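Side-chain contacts in maleylacetoacetate isomerase (Anaeromyxobacter dehalogenans, PDB 4IGJ), which probably catalyses the glutathione-dependent isomerisation of maleylacetoacetate to fumarylacetoacetate, as a zeta-class member of the glutathione transferase superfamily: residues 37-40 / 41-45; 137-140 / 141-145; 153-156 / 157-161. All coordinates share one frame; numbering follows the deposited sequence.

Contact 1 (37-40 / 41-45)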
loop_
_atom_site.group_PDB
_atom_site.type_symbol
_atom_site.label_atom_id
_atom_site.label_comp_id
_atom_site.label_asym_id
_atom_site.label_seq_id
_atom_site.Cartn_x
_atom_site.Cartn_y
_atom_site.Cartn_z
ATOM N N TRP A 37 -14.012 0.824 4.339
ATOM C CA TRP A 37 -14.204 0.113 5.593
ATOM C C TRP A 37 -12.984 0.283 6.512
ATOM O O TRP A 37 -13.144 0.478 7.715
ATOM C CB TRP A 37 -14.496 -1.359 5.276
ATOM C CG TRP A 37 -14.875 -2.286 6.401
ATOM C CD1 TRP A 37 -14.858 -2.049 7.753
ATOM C CD2 TRP A 37 -15.319 -3.629 6.237
ATOM N NE1 TRP A 37 -15.265 -3.174 8.428
ATOM C CE2 TRP A 37 -15.556 -4.159 7.515
ATOM C CE3 TRP A 37 -15.538 -4.435 5.118
ATOM C CZ2 TRP A 37 -16.005 -5.470 7.706
ATOM C CZ3 TRP A 37 -15.971 -5.720 5.301
ATOM C CH2 TRP A 37 -16.209 -6.234 6.583
ATOM N N ARG A 38 -11.772 0.218 5.952
ATOM C CA ARG A 38 -10.559 0.423 6.746
ATOM C C ARG A 38 -10.614 1.752 7.469
ATOM O O ARG A 38 -10.265 1.839 8.653
ATOM C CB ARG A 38 -9.306 0.404 5.872
ATOM C CG ARG A 38 -9.124 -0.867 5.042
ATOM C CD ARG A 38 -8.240 -0.547 3.865
ATOM N NE ARG A 38 -8.016 -1.681 2.980
ATOM C CZ ARG A 38 -7.376 -1.583 1.818
ATOM N NH1 ARG A 38 -6.927 -0.405 1.403
ATOM N NH2 ARG A 38 -7.207 -2.664 1.056
ATOM N N VAL A 39 -11.044 2.790 6.756
ATOM C CA VAL A 39 -11.128 4.120 7.341
ATOM C C VAL A 39 -12.242 4.204 8.388
ATOM O O VAL A 39 -12.045 4.788 9.460
ATOM C CB VAL A 39 -11.226 5.211 6.262
ATOM C CG1 VAL A 39 -11.340 6.592 6.897
ATOM C CG2 VAL A 39 -9.986 5.145 5.361
ATOM N N ARG A 40 -13.382 3.578 8.109
ATOM C CA ARG A 40 -14.464 3.509 9.090
ATOM C C ARG A 40 -13.984 2.852 10.381
ATOM O O ARG A 40 -14.368 3.266 11.473
ATOM C CB ARG A 40 -15.669 2.748 8.527
ATOM C CG ARG A 40 -16.292 3.417 7.327
ATOM C CD ARG A 40 -17.705 2.898 7.068
ATOM N NE ARG A 40 -17.759 1.457 6.817
ATOM C CZ ARG A 40 -17.850 0.897 5.611
ATOM N NH1 ARG A 40 -17.877 1.645 4.509
ATOM N NH2 ARG A 40 -17.909 -0.426 5.513
ATOM N N LEU A 41 -13.141 1.831 10.259
ATOM C CA LEU A 41 -12.571 1.181 11.431
ATOM C C LEU A 41 -11.640 2.108 12.209
ATOM O O LEU A 41 -11.712 2.172 13.436
ATOM C CB LEU A 41 -11.857 -0.111 11.037
ATOM C CG LEU A 41 -12.836 -1.248 10.743
ATOM C CD1 LEU A 41 -12.080 -2.404 10.112
ATOM C CD2 LEU A 41 -13.515 -1.683 12.029
ATOM N N GLY A 42 -10.789 2.848 11.503
ATOM C CA GLY A 42 -9.905 3.784 12.172
ATOM C C GLY A 42 -10.697 4.831 12.933
ATOM O O GLY A 42 -10.361 5.152 14.071
ATOM N N LEU A 43 -11.747 5.358 12.304
ATOM C CA LEU A 43 -12.596 6.369 12.937
ATOM C C LEU A 43 -13.304 5.805 14.171
ATOM O O LEU A 43 -13.330 6.440 15.237
ATOM C CB LEU A 43 -13.608 6.894 11.928
ATOM C CG LEU A 43 -12.975 7.692 10.791
ATOM C CD1 LEU A 43 -13.920 7.786 9.593
ATOM C CD2 LEU A 43 -12.553 9.082 11.264
ATOM N N ALA A 44 -13.863 4.607 14.034
ATOM C CA ALA A 44 -14.612 3.976 15.120
ATOM C C ALA A 44 -13.706 3.640 16.302
ATOM O O ALA A 44 -14.074 3.867 17.462
ATOM C CB ALA A 44 -15.319 2.726 14.621
ATOM N N LEU A 45 -12.516 3.119 16.013
ATOM C CA LEU A 45 -11.573 2.742 17.065
ATOM C C LEU A 45 -11.057 3.963 17.823
ATOM O O LEU A 45 -10.702 3.857 19.001
ATOM C CB LEU A 45 -10.411 1.928 16.482
ATOM C CG LEU A 45 -10.787 0.498 16.076
ATOM C CD1 LEU A 45 -9.727 -0.137 15.156
ATOM C CD2 LEU A 45 -11.061 -0.392 17.289
#
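W37 sets its indole with CG anti to the backbone N (chi1 -174°), while L41, one turn later, keeps CG beside its own N (chi1 -76°); the two side chains then run side by side, pointing the same way. Both lie on helix 34-45, the connecting helix of the beta-alpha-beta unit between strands 24-29 and 51-54 in the thioredoxin-like N-terminal domain of glutathione transferases. The methyl L41 CD1 meets the five-membered part of the indole obliquely, 3.7 Å from W37 CD1. On the sheet side a second i, i+4 pair forms, V39 CG1 lying 3.9 Å from L43 CD1. Beyond the two pairs the packing continues: Y195 and H227 stand edge-to-face to W37, L41 leans on F223 and A226, and V39 and L43 rest on L27 of strand 24-29. R40 bends at chi3 and folds its guanidinium back over the preceding turn, one face covering W37 CA, which sits 3.7 Å above the plane. S29 OG and the carbonyls of Y30, W31 and A226 accept its N-H groups, so at least four oxygens, three of them carbonyls, hold this buried arginine. R38 points elsewhere: its NH1 bonds to S93 OG, and both residues belong to the observed glutathione-binding site. The backbone bonds underneath are regular, with L43 N 2.9 Å from V39 O at an N-H...O angle of 166°. One residue on, R40 O takes the N-H of A44 at 2.9 Å (R40 O to A44 N), with the methyl A44 CB 3.3 Å from R40 O.

Contact 2 (137-140 / 141-145)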
loop_
_atom_site.group_PDB
_atom_site.type_symbol
_atom_site.label_atom_id
_atom_site.label_comp_id
_atom_site.label_asym_id
_atom_site.label_seq_id
_atom_site.Cartn_x
_atom_site.Cartn_y
_atom_site.Cartn_z
ATOM N N ALA A 137 -12.307 -3.500 -8.367
ATOM C CA ALA A 137 -13.423 -3.603 -9.306
ATOM C C ALA A 137 -13.023 -3.538 -10.778
ATOM O O ALA A 137 -13.489 -4.348 -11.582
ATOM C CB ALA A 137 -14.477 -2.547 -8.990
ATOM N N LEU A 138 -12.185 -2.568 -11.132
ATOM C CA LEU A 138 -11.755 -2.407 -12.520
ATOM C C LEU A 138 -10.954 -3.619 -13.004
ATOM O O LEU A 138 -11.138 -4.089 -14.133
ATOM C CB LEU A 138 -10.950 -1.117 -12.689
ATOM C CG LEU A 138 -10.473 -0.779 -14.104
ATOM C CD1 LEU A 138 -11.654 -0.627 -15.057
ATOM C CD2 LEU A 138 -9.629 0.480 -14.095
ATOM N N VAL A 139 -10.074 -4.130 -12.149
ATOM C CA VAL A 139 -9.274 -5.303 -12.472
ATOM C C VAL A 139 -10.176 -6.489 -12.776
ATOM O O VAL A 139 -10.038 -7.137 -13.814
ATOM C CB VAL A 139 -8.324 -5.653 -11.315
ATOM C CG1 VAL A 139 -7.762 -7.057 -11.478
ATOM C CG2 VAL A 139 -7.201 -4.641 -11.240
ATOM N N LEU A 140 -11.106 -6.766 -11.872
ATOM C CA LEU A 140 -12.022 -7.880 -12.052
ATOM C C LEU A 140 -12.851 -7.729 -13.326
ATOM O O LEU A 140 -13.059 -8.705 -14.049
ATOM C CB LEU A 140 -12.932 -8.028 -10.833
ATOM C CG LEU A 140 -12.233 -8.311 -9.506
ATOM C CD1 LEU A 140 -13.275 -8.547 -8.421
ATOM C CD2 LEU A 140 -11.265 -9.492 -9.621
ATOM N N ARG A 141 -13.306 -6.509 -13.603
ATOM C CA ARG A 141 -14.132 -6.265 -14.782
ATOM C C ARG A 141 -13.369 -6.570 -16.061
ATOM O O ARG A 141 -13.891 -7.238 -16.956
ATOM C CB ARG A 141 -14.660 -4.828 -14.813
ATOM C CG ARG A 141 -15.342 -4.482 -16.138
ATOM C CD ARG A 141 -16.279 -3.283 -16.033
ATOM N NE ARG A 141 -15.623 -2.105 -15.476
ATOM C CZ ARG A 141 -15.997 -1.513 -14.348
ATOM N NH1 ARG A 141 -17.027 -1.987 -13.661
ATOM N NH2 ARG A 141 -15.349 -0.443 -13.903
ATOM N N MET A 142 -12.130 -6.094 -16.145
ATOM C CA MET A 142 -11.333 -6.299 -17.350
ATOM C C MET A 142 -10.984 -7.771 -17.543
ATOM O O MET A 142 -10.897 -8.254 -18.671
ATOM C CB MET A 142 -10.087 -5.413 -17.340
ATOM C CG MET A 142 -10.357 -4.002 -17.828
ATOM S SD MET A 142 -9.058 -2.843 -17.386
ATOM C CE MET A 142 -7.750 -3.343 -18.505
ATOM N N LEU A 143 -10.816 -8.493 -16.439
ATOM C CA LEU A 143 -10.578 -9.930 -16.501
ATOM C C LEU A 143 -11.771 -10.686 -17.086
ATOM O O LEU A 143 -11.605 -11.498 -17.996
ATOM C CB LEU A 143 -10.251 -10.483 -15.113
ATOM C CG LEU A 143 -8.914 -10.037 -14.528
ATOM C CD1 LEU A 143 -8.828 -10.465 -13.083
ATOM C CD2 LEU A 143 -7.744 -10.598 -15.323
ATOM N N ARG A 144 -12.967 -10.434 -16.567
ATOM C CA ARG A 144 -14.133 -11.181 -17.036
ATOM C C ARG A 144 -14.629 -10.675 -18.389
ATOM O O ARG A 144 -15.377 -11.371 -19.077
ATOM C CB ARG A 144 -15.256 -11.204 -15.994
ATOM C CG ARG A 144 -15.943 -9.881 -15.776
ATOM C CD ARG A 144 -17.052 -10.008 -14.741
ATOM N NE ARG A 144 -17.619 -8.703 -14.417
ATOM C CZ ARG A 144 -17.222 -7.942 -13.402
ATOM N NH1 ARG A 144 -17.797 -6.763 -13.195
ATOM N NH2 ARG A 144 -16.252 -8.356 -12.592
ATOM N N GLU A 145 -14.207 -9.473 -18.775
ATOM C CA GLU A 145 -14.491 -8.978 -20.122
ATOM C C GLU A 145 -13.697 -9.759 -21.172
ATOM O O GLU A 145 -14.214 -10.056 -22.251
ATOM C CB GLU A 145 -14.216 -7.476 -20.235
ATOM C CG GLU A 145 -15.352 -6.594 -19.732
ATOM C CD GLU A 145 -15.011 -5.116 -19.790
ATOM O OE1 GLU A 145 -13.912 -4.787 -20.283
ATOM O OE2 GLU A 145 -15.837 -4.289 -19.344
HETATM O O HOH W 1 -15.918 -5.478 -11.238
#
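V139 and L143 form the buried apolar pair, side by side and pointing the same way, with V139 CG1 3.9 Å from L143 CD1. L143 CG also lies over the preceding turn, 3.2 Å from V139 O. On the next flank L138 meets M142 at a slant, its branch carbon CG 4.1 Å from M142 SD, and its methyl CD1 touches R141 NH2 at 3.9 Å. These residues make up helix 137-146 of the all-helical C-terminal domain, which packs on helix 150-171 and also faces the second subunit: L138 meets R161, and M142 meets F157, of that neighbouring chain. With an alanine in place of L143, CG and both methyls are lost, which would probably leave a gap beside V139 CG1 and W150 and W154 of helix 150-171 less tightly packed against this helix. The polar contacts gather around R144. Its CG sits between the backbone N and the carbonyl carbon (chi1 70°), and the extended chain carries the guanidinium back along the helix until one face covers R141 CA, 3.6 Å above the plane. NH2 makes a salt bridge with D151. A water in the guanidinium plane accepts from R144 NH1 at 3.0 Å and donates to A137 O at 2.7 Å (water O to A137 O), joining the arginine to the first turn. Among the backbone bonds, R144 N donates to L140 O at 3.1 Å.

Contact 3 (153-156 / 157-161); sequences EWAR and FFIAR
Helix 150-171, a long helix of the C-terminal domain, presents two aromatic residues one turn apart here. F158 CE2 comes over one face of the W154 indole, above the centre of its ring system, and approaches W154 CE2 to 3.3 Å. The rings meet obliquely, the phenyl and the five-membered ring with centroids 4.7 Å apart and planes at 53°. In W154, CG anti to the backbone N (chi1 171°), beside the carbonyl carbon, turns the indole outward so that one face meets the phenyl. F157 CD2 lies over one face of the F158 ring, 3.7 Å above its plane. Away from the rings, I159 folds CG1 back onto the preceding turn, 3.1 Å from A155 O, and its side chain packs on Q193 and A197 of helix 185-199. R156 NH1 donates to the carbonyl O of F200. The backbone beneath is regular, F158 N donating to W154 O at 3.0 Å. The aromatic pair also meets V139 and M142 of the second subunit, and R161, a residue of the observed glutathione site, follows on the same helix: an all-helical C-terminal domain at the dimer interface of a glutathione transferase.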
loop_
_atom_site.group_PDB
_atom_site.type_symbol
_atom_site.label_atom_id
_atom_site.label_comp_id
_atom_site.label_asym_id
_atom_site.label_seq_id
_atom_site.Cartn_x
_atom_site.Cartn_y
_atom_site.Cartn_z
ATOM N N GLU A 153 -11.900 -16.691 -10.096
ATOM C CA GLU A 153 -10.802 -17.627 -9.883
ATOM C C GLU A 153 -9.528 -16.853 -9.548
ATOM O O GLU A 153 -8.795 -17.215 -8.636
ATOM C CB GLU A 153 -10.600 -18.503 -11.132
ATOM C CG GLU A 153 -9.576 -19.622 -10.966
ATOM C CD GLU A 153 -9.492 -20.537 -12.180
ATOM O OE1 GLU A 153 -10.464 -20.589 -12.966
ATOM O OE2 GLU A 153 -8.447 -21.199 -12.349
ATOM N N TRP A 154 -9.304 -15.775 -10.294
ATOM C CA TRP A 154 -8.173 -14.877 -10.094
ATOM C C TRP A 154 -8.202 -14.266 -8.707
ATOM O O TRP A 154 -7.192 -14.267 -8.006
ATOM C CB TRP A 154 -8.233 -13.787 -11.167
ATOM C CG TRP A 154 -7.289 -12.623 -11.039
ATOM C CD1 TRP A 154 -7.402 -11.546 -10.190
ATOM C CD2 TRP A 154 -6.142 -12.370 -11.856
ATOM N NE1 TRP A 154 -6.368 -10.665 -10.414
ATOM C CE2 TRP A 154 -5.582 -11.151 -11.432
ATOM C CE3 TRP A 154 -5.524 -13.070 -12.899
ATOM C CZ2 TRP A 154 -4.435 -10.614 -12.017
ATOM C CZ3 TRP A 154 -4.379 -12.541 -13.471
ATOM C CH2 TRP A 154 -3.846 -11.326 -13.028
ATOM N N ALA A 155 -9.361 -13.745 -8.315
ATOM C CA ALA A 155 -9.504 -13.151 -6.994
ATOM C C ALA A 155 -9.194 -14.180 -5.909
ATOM O O ALA A 155 -8.482 -13.882 -4.954
ATOM C CB ALA A 155 -10.898 -12.571 -6.810
ATOM N N ARG A 156 -9.730 -15.391 -6.038
ATOM C CA ARG A 156 -9.439 -16.426 -5.056
ATOM C C ARG A 156 -7.952 -16.761 -5.002
ATOM O O ARG A 156 -7.402 -16.979 -3.928
ATOM C CB ARG A 156 -10.263 -17.688 -5.323
ATOM C CG ARG A 156 -11.707 -17.598 -4.862
ATOM C CD ARG A 156 -12.436 -18.951 -5.034
ATOM N NE ARG A 156 -12.590 -19.341 -6.430
ATOM C CZ ARG A 156 -13.607 -18.969 -7.197
ATOM N NH1 ARG A 156 -14.570 -18.196 -6.709
ATOM N NH2 ARG A 156 -13.666 -19.371 -8.459
ATOM N N PHE A 157 -7.295 -16.777 -6.157
ATOM C CA PHE A 157 -5.875 -17.093 -6.190
ATOM C C PHE A 157 -5.053 -16.045 -5.443
ATOM O O PHE A 157 -4.211 -16.380 -4.609
ATOM C CB PHE A 157 -5.372 -17.214 -7.630
ATOM C CG PHE A 157 -3.887 -17.416 -7.727
ATOM C CD1 PHE A 157 -3.333 -18.679 -7.583
ATOM C CD2 PHE A 157 -3.039 -16.335 -7.937
ATOM C CE1 PHE A 157 -1.963 -18.862 -7.661
ATOM C CE2 PHE A 157 -1.662 -16.514 -8.019
ATOM C CZ PHE A 157 -1.128 -17.779 -7.879
ATOM N N PHE A 158 -5.290 -14.778 -5.763
ATOM C CA PHE A 158 -4.478 -13.711 -5.189
ATOM C C PHE A 158 -4.828 -13.412 -3.738
ATOM O O PHE A 158 -3.951 -13.093 -2.936
ATOM C CB PHE A 158 -4.528 -12.456 -6.063
ATOM C CG PHE A 158 -3.639 -12.540 -7.270
ATOM C CD1 PHE A 158 -2.261 -12.419 -7.131
ATOM C CD2 PHE A 158 -4.167 -12.749 -8.532
ATOM C CE1 PHE A 158 -1.433 -12.512 -8.230
ATOM C CE2 PHE A 158 -3.343 -12.838 -9.639
ATOM C CZ PHE A 158 -1.972 -12.721 -9.484
ATOM N N ILE A 159 -6.101 -13.532 -3.384
ATOM C CA ILE A 159 -6.477 -13.386 -1.985
ATOM C C ILE A 159 -5.873 -14.498 -1.118
ATOM O O ILE A 159 -5.332 -14.221 -0.048
ATOM C CB ILE A 159 -8.007 -13.315 -1.825
ATOM C CG1 ILE A 159 -8.541 -12.035 -2.488
ATOM C CG2 ILE A 159 -8.404 -13.389 -0.356
ATOM C CD1 ILE A 159 -10.062 -11.949 -2.547
ATOM N N ALA A 160 -5.947 -15.745 -1.590
ATOM C CA ALA A 160 -5.376 -16.878 -0.862
ATOM C C ALA A 160 -3.879 -16.674 -0.668
ATOM O O ALA A 160 -3.346 -16.897 0.423
ATOM C CB ALA A 160 -5.647 -18.190 -1.603
ATOM N N ARG A 161 -3.210 -16.256 -1.740
ATOM C CA ARG A 161 -1.783 -15.956 -1.695
ATOM C C ARG A 161 -1.471 -14.922 -0.615
ATOM O O ARG A 161 -0.545 -15.101 0.188
ATOM C CB ARG A 161 -1.322 -15.448 -3.061
ATOM C CG ARG A 161 0.115 -14.987 -3.095
ATOM C CD ARG A 161 0.623 -14.889 -4.520
ATOM N NE ARG A 161 2.079 -14.872 -4.553
ATOM C CZ ARG A 161 2.823 -15.952 -4.753
ATOM N NH1 ARG A 161 2.245 -17.130 -4.952
ATOM N NH2 ARG A 161 4.143 -15.855 -4.764
#

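In the fold
From the N terminus, contact 1 comes first, in the helix between two strands of the N-terminal domain; contacts 2 and 3 follow in successive helices of the C-terminal domain. Each closes only a helical turn, and they run in series, with no nesting or crossing. Contact 1 stands apart, its nearest atoms about 11 Å from contact 2 and about 10 Å from contact 3. Contacts 2 and 3 touch directly: L143 CD1 meets W154 CG at 3.3 Å, and L140 CD2 lies against A155 CB. This joins helix 137-146 to helix 150-171, and both contacts reach the second subunit, whereas contact 1 fastens its helix to the sheet and to helices of its own chain.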